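Local coordinates for protein tRNA dimethylallyltransferase (PDB 3D3Q) that probably transfers a dimethylallyl group from dimethylallyl diphosphate onto adenine 37 of tRNAs that read codons beginning with uridine, at residues T21-E26 with Q301-E306; V27-N32 with E60-Y65. All blocks are in the same frame, centred on the assembly; numbering follows the deposited sequence.

Contact 1: residues T21-E26 with Q301-E306; sequences TELSIE and QMMLDE
M303, a selenomethionine, is the first residue of 301-306 to meet helix segment 21-26, and it does so with the base of its side chain. Its CB lies 3.9 Å from L23 CD1, and the two side chains cross obliquely. The M303 side chain also touches L293 of strand 291-294, an outermost strand of the sheet, and thus contacts both helix segment 21-26 and the sheet.

L304 follows and carries the rest of the contact. Its backbone N is 3.8 Å from L23 CD1, and its CB stands 4.3 Å from the same methyl; one branch of L23 thus rests on the surface of the helix where M303 passes into L304. L23 gets there with CG anti to the backbone N (chi1 178°), which swings the end of the side chain across although its first bond does not aim at the partner helix. L304 has the same torsion and directs both methyls at E26 of the first helix: CD2 packs 3.9 Å from E26 CB, while CD1 comes 3.9 Å from E26 O. E26 therefore offers its aliphatic base and its backbone to the leucine. L300 and I307, one turn before and after M303 and L304, also touch L23.

No hydrogen bond joins the two segments. Their axes approach to 9.9 Å at a crossing angle of -54°, and the CA atoms of L23 and L304 are the nearest pair across the segments. This is apolar helix-helix packing in the alpha/beta core of a P-loop NTPase fold: the helix that starts at the predicted ATP-binding loop, which includes T21, lies against the helix following the last strand of the parallel sheet.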
loop_
_atom_site.group_PDB
_atom_site.type_symbol
_atom_site.label_atom_id
_atom_site.label_comp_id
_atom_site.label_asym_id
_atom_site.label_seq_id
_atom_site.Cartn_x
_atom_site.Cartn_y
_atom_site.Cartn_z
ATOM N N THR A 21 0.066 3.706 -9.783
ATOM C CA THR A 21 0.606 3.099 -10.993
ATOM C C THR A 21 1.055 4.133 -12.014
ATOM O O THR A 21 2.145 4.025 -12.584
ATOM C CB THR A 21 -0.421 2.179 -11.651
ATOM O OG1 THR A 21 -0.833 1.189 -10.700
ATOM C CG2 THR A 21 0.186 1.488 -12.868
ATOM N N GLU A 22 0.218 5.133 -12.252
ATOM C CA GLU A 22 0.551 6.179 -13.202
ATOM C C GLU A 22 1.751 6.958 -12.682
ATOM O O GLU A 22 2.724 7.156 -13.403
ATOM C CB GLU A 22 -0.645 7.112 -13.394
ATOM C CG GLU A 22 -1.863 6.452 -14.040
ATOM C CD GLU A 22 -2.652 5.531 -13.099
ATOM O OE1 GLU A 22 -3.594 4.870 -13.584
ATOM O OE2 GLU A 22 -2.350 5.468 -11.891
ATOM N N LEU A 23 1.683 7.384 -11.422
ATOM C CA LEU A 23 2.772 8.127 -10.806
ATOM C C LEU A 23 4.100 7.373 -10.938
ATOM O O LEU A 23 5.122 7.971 -11.259
ATOM C CB LEU A 23 2.463 8.392 -9.327
ATOM C CG LEU A 23 3.550 9.125 -8.521
ATOM C CD1 LEU A 23 3.744 10.515 -9.063
ATOM C CD2 LEU A 23 3.145 9.180 -7.084
ATOM N N SER A 24 4.081 6.063 -10.693
ATOM C CA SER A 24 5.301 5.253 -10.803
ATOM C C SER A 24 5.943 5.421 -12.175
ATOM O O SER A 24 7.133 5.674 -12.281
ATOM C CB SER A 24 5.010 3.767 -10.579
ATOM O OG SER A 24 4.681 3.514 -9.230
ATOM N N ILE A 25 5.151 5.282 -13.225
ATOM C CA ILE A 25 5.677 5.413 -14.562
ATOM C C ILE A 25 6.252 6.816 -14.796
ATOM O O ILE A 25 7.338 6.961 -15.377
ATOM C CB ILE A 25 4.580 5.070 -15.596
ATOM C CG1 ILE A 25 4.159 3.610 -15.398
ATOM C CG2 ILE A 25 5.073 5.297 -17.003
ATOM C CD1 ILE A 25 3.188 3.101 -16.410
ATOM N N GLU A 26 5.553 7.849 -14.331
ATOM C CA GLU A 26 6.029 9.230 -14.497
ATOM C C GLU A 26 7.389 9.434 -13.823
ATOM O O GLU A 26 8.253 10.129 -14.358
ATOM C CB GLU A 26 5.001 10.225 -13.932
ATOM C CG GLU A 26 3.710 10.306 -14.761
ATOM C CD GLU A 26 3.933 10.808 -16.197
ATOM O OE1 GLU A 26 4.168 12.032 -16.387
ATOM O OE2 GLU A 26 3.886 9.971 -17.141
ATOM N N GLN A 301 0.784 15.400 -11.840
ATOM C CA GLN A 301 1.952 16.245 -12.044
ATOM C C GLN A 301 2.444 16.876 -10.753
ATOM O O GLN A 301 3.644 17.022 -10.538
ATOM C CB GLN A 301 1.643 17.365 -13.021
ATOM C CG GLN A 301 2.844 18.231 -13.353
ATOM C CD GLN A 301 3.810 17.528 -14.279
ATOM O OE1 GLN A 301 4.286 16.441 -13.975
ATOM N NE2 GLN A 301 4.103 18.148 -15.422
HETATM N N MSE A 302 1.518 17.288 -9.901
HETATM C CA MSE A 302 1.909 17.894 -8.642
HETATM C C MSE A 302 2.617 16.893 -7.746
HETATM O O MSE A 302 3.543 17.248 -7.029
HETATM C CB MSE A 302 0.696 18.462 -7.926
HETATM C CG MSE A 302 0.206 19.751 -8.524
HETATM SE SE MSE A 302 -1.562 20.146 -7.908
HETATM C CE MSE A 302 -1.171 20.718 -6.106
HETATM N N MSE A 303 2.175 15.643 -7.776
HETATM C CA MSE A 303 2.799 14.618 -6.970
HETATM C C MSE A 303 4.210 14.375 -7.491
HETATM O O MSE A 303 5.148 14.298 -6.711
HETATM C CB MSE A 303 1.999 13.323 -7.039
HETATM C CG MSE A 303 0.575 13.439 -6.535
HETATM SE SE MSE A 303 -0.286 11.680 -6.341
HETATM C CE MSE A 303 -1.634 11.818 -7.735
ATOM N N LEU A 304 4.356 14.269 -8.811
ATOM C CA LEU A 304 5.660 14.036 -9.417
ATOM C C LEU A 304 6.647 15.115 -9.018
ATOM O O LEU A 304 7.851 14.904 -9.076
ATOM C CB LEU A 304 5.551 13.970 -10.943
ATOM C CG LEU A 304 6.832 13.741 -11.755
ATOM C CD1 LEU A 304 7.495 12.445 -11.353
ATOM C CD2 LEU A 304 6.488 13.711 -13.226
ATOM N N ASP A 305 6.150 16.274 -8.610
ATOM C CA ASP A 305 7.041 17.346 -8.198
ATOM C C ASP A 305 7.412 17.214 -6.751
ATOM O O ASP A 305 8.512 17.585 -6.358
ATOM C CB ASP A 305 6.409 18.707 -8.441
ATOM C CG ASP A 305 6.440 19.087 -9.896
ATOM O OD1 ASP A 305 7.533 18.954 -10.509
ATOM O OD2 ASP A 305 5.393 19.522 -10.432
ATOM N N GLU A 306 6.484 16.707 -5.952
ATOM C CA GLU A 306 6.741 16.507 -4.536
ATOM C C GLU A 306 7.873 15.500 -4.411
ATOM O O GLU A 306 8.778 15.661 -3.591
ATOM C CB GLU A 306 5.495 15.964 -3.851
ATOM C CG GLU A 306 4.784 16.978 -2.976
ATOM C CD GLU A 306 5.570 17.309 -1.735
ATOM O OE1 GLU A 306 5.894 16.359 -0.979
ATOM O OE2 GLU A 306 5.859 18.512 -1.519
#

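Contact 2: residues V27-N32 with E60-Y65; sequences VAKKFN and EGIPHY
I62 and A28 form the apolar centre. The A28 methyl faces the two methyls of I62, with CB 3.7 Å from both I62 CG2 and I62 CD1. K29 adds its aliphatic part, as CG lies 3.8 Å from I62 CD1. Farther out, K29 NZ donates to E60 OE1 at 2.9 Å, a salt bridge made on the syn side of the carboxylate but 30° out of its plane. A bend in the lysine at chi3 (-58°) brings the ammonium to this oxygen, and the two side chains meet at about a right angle.

Around this first shell, I62 is backed by I35 of strand 33-37 and by I25, one turn earlier on helix 20-30. G61, whose backbone angles call for glycine, turns the chain between E60 and I62. Backbone hydrogen bonds of P63 and Y65 with I35 then lead the segment into the sheet.

K29 also makes a long, weak ion pair with E26, so its one positive charge is probably shared unequally with a second carboxylate, itself close to E60. The contact thus joins an apolar part around buried A28 to a single charged bridge between two exposed residues, where solvent would probably weaken the pairing.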
loop_
_atom_site.group_PDB
_atom_site.type_symbol
_atom_site.label_atom_id
_atom_site.label_comp_id
_atom_site.label_asym_id
_atom_site.label_seq_id
_atom_site.Cartn_x
_atom_site.Cartn_y
_atom_site.Cartn_z
ATOM N N VAL A 27 7.564 8.825 -12.651
ATOM C CA VAL A 27 8.820 8.914 -11.918
ATOM C C VAL A 27 9.869 8.105 -12.671
ATOM O O VAL A 27 11.024 8.500 -12.771
ATOM C CB VAL A 27 8.676 8.336 -10.512
ATOM C CG1 VAL A 27 10.013 8.301 -9.826
ATOM C CG2 VAL A 27 7.696 9.160 -9.731
ATOM N N ALA A 28 9.443 6.970 -13.209
ATOM C CA ALA A 28 10.323 6.098 -13.952
ATOM C C ALA A 28 10.816 6.785 -15.211
ATOM O O ALA A 28 11.946 6.560 -15.654
ATOM C CB ALA A 28 9.605 4.822 -14.309
ATOM N N LYS A 29 9.976 7.629 -15.797
ATOM C CA LYS A 29 10.363 8.337 -17.008
ATOM C C LYS A 29 11.223 9.558 -16.733
ATOM O O LYS A 29 11.975 9.971 -17.602
ATOM C CB LYS A 29 9.131 8.770 -17.803
ATOM C CG LYS A 29 8.405 7.639 -18.508
ATOM C CD LYS A 29 7.521 8.178 -19.639
ATOM C CE LYS A 29 6.474 9.192 -19.138
ATOM N NZ LYS A 29 5.642 9.774 -20.241
ATOM N N LYS A 30 11.120 10.141 -15.544
ATOM C CA LYS A 30 11.917 11.317 -15.246
ATOM C C LYS A 30 13.270 10.941 -14.640
ATOM O O LYS A 30 14.186 11.756 -14.632
ATOM C CB LYS A 30 11.147 12.258 -14.307
ATOM C CG LYS A 30 11.730 13.660 -14.161
ATOM C CD LYS A 30 10.895 14.488 -13.195
ATOM C CE LYS A 30 11.315 15.954 -13.183
ATOM N NZ LYS A 30 10.371 16.784 -12.365
ATOM N N PHE A 31 13.400 9.707 -14.149
ATOM C CA PHE A 31 14.650 9.236 -13.545
ATOM C C PHE A 31 15.039 7.884 -14.098
ATOM O O PHE A 31 15.600 7.055 -13.383
ATOM C CB PHE A 31 14.496 9.139 -12.036
ATOM C CG PHE A 31 14.146 10.436 -11.399
ATOM C CD1 PHE A 31 15.135 11.359 -11.087
ATOM C CD2 PHE A 31 12.817 10.772 -11.172
ATOM C CE1 PHE A 31 14.804 12.609 -10.554
ATOM C CE2 PHE A 31 12.470 12.016 -10.642
ATOM C CZ PHE A 31 13.464 12.940 -10.332
ATOM N N ASN A 32 14.751 7.688 -15.385
ATOM C CA ASN A 32 15.014 6.436 -16.113
ATOM C C ASN A 32 15.179 5.246 -15.175
ATOM O O ASN A 32 16.271 4.691 -15.010
ATOM C CB ASN A 32 16.240 6.572 -17.039
ATOM C CG ASN A 32 17.555 6.584 -16.276
ATOM O OD1 ASN A 32 17.687 7.281 -15.264
ATOM N ND2 ASN A 32 18.540 5.829 -16.762
ATOM N N GLU A 60 4.074 2.512 -21.063
ATOM C CA GLU A 60 4.816 3.503 -21.848
ATOM C C GLU A 60 6.301 3.212 -22.029
ATOM O O GLU A 60 7.116 4.125 -21.974
ATOM C CB GLU A 60 4.647 4.894 -21.233
ATOM C CG GLU A 60 3.418 5.642 -21.716
ATOM C CD GLU A 60 3.009 6.757 -20.769
ATOM O OE1 GLU A 60 3.910 7.442 -20.223
ATOM O OE2 GLU A 60 1.784 6.958 -20.580
ATOM N N GLY A 61 6.658 1.954 -22.251
ATOM C CA GLY A 61 8.056 1.642 -22.452
ATOM C C GLY A 61 8.782 1.233 -21.190
ATOM O O GLY A 61 9.683 0.396 -21.232
ATOM N N ILE A 62 8.415 1.816 -20.058
ATOM C CA ILE A 62 9.067 1.460 -18.809
ATOM C C ILE A 62 8.889 -0.030 -18.531
ATOM O O ILE A 62 7.773 -0.535 -18.472
ATOM C CB ILE A 62 8.464 2.225 -17.633
ATOM C CG1 ILE A 62 8.570 3.736 -17.874
ATOM C CG2 ILE A 62 9.141 1.773 -16.347
ATOM C CD1 ILE A 62 9.979 4.249 -17.981
ATOM N N PRO A 63 9.992 -0.758 -18.352
ATOM C CA PRO A 63 9.916 -2.197 -18.076
ATOM C C PRO A 63 9.370 -2.550 -16.687
ATOM O O PRO A 63 9.823 -2.002 -15.685
ATOM C CB PRO A 63 11.365 -2.655 -18.264
ATOM C CG PRO A 63 12.154 -1.448 -17.867
ATOM C CD PRO A 63 11.390 -0.334 -18.540
ATOM N N HIS A 64 8.396 -3.461 -16.635
ATOM C CA HIS A 64 7.804 -3.884 -15.366
ATOM C C HIS A 64 8.118 -5.361 -15.025
ATOM O O HIS A 64 8.157 -6.225 -15.904
ATOM C CB HIS A 64 6.278 -3.665 -15.371
ATOM C CG HIS A 64 5.860 -2.225 -15.393
ATOM N ND1 HIS A 64 4.656 -1.795 -14.880
ATOM C CD2 HIS A 64 6.466 -1.118 -15.889
ATOM C CE1 HIS A 64 4.536 -0.492 -15.055
ATOM N NE2 HIS A 64 5.623 -0.057 -15.665
ATOM N N TYR A 65 8.351 -5.636 -13.740
ATOM C CA TYR A 65 8.653 -6.985 -13.283
ATOM C C TYR A 65 7.600 -7.460 -12.304
ATOM O O TYR A 65 6.824 -6.652 -11.783
ATOM C CB TYR A 65 10.022 -7.040 -12.605
ATOM C CG TYR A 65 11.129 -6.485 -13.459
ATOM C CD1 TYR A 65 11.595 -5.190 -13.264
ATOM C CD2 TYR A 65 11.700 -7.249 -14.485
ATOM C CE1 TYR A 65 12.607 -4.665 -14.068
ATOM C CE2 TYR A 65 12.711 -6.733 -15.300
ATOM C CZ TYR A 65 13.162 -5.446 -15.083
ATOM O OH TYR A 65 14.184 -4.954 -15.854
#

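Overall arrangement
Both contacts use helix 20-30, contact 1 its first part and contact 2 its last turn (27-30) with the loop residues after it, and their centres are 11 Å apart. Along the chain the order is 21-26, 27-32, 60-65 and 301-306, so contact 1 spans nearly the whole protein, while contact 2 encloses 27 residues that include strand 33-37. They meet directly: L304 CD1 packs 3.7 Å from V27 CG2, and I25 CG1 lies 4.0 Å from H64 NE2. The helix after the P-loop thereby joins the neighbourhoods of the two outermost strands of the parallel sheet, through the segment leading into strand 64-65 and through the helix that follows strand 291-294.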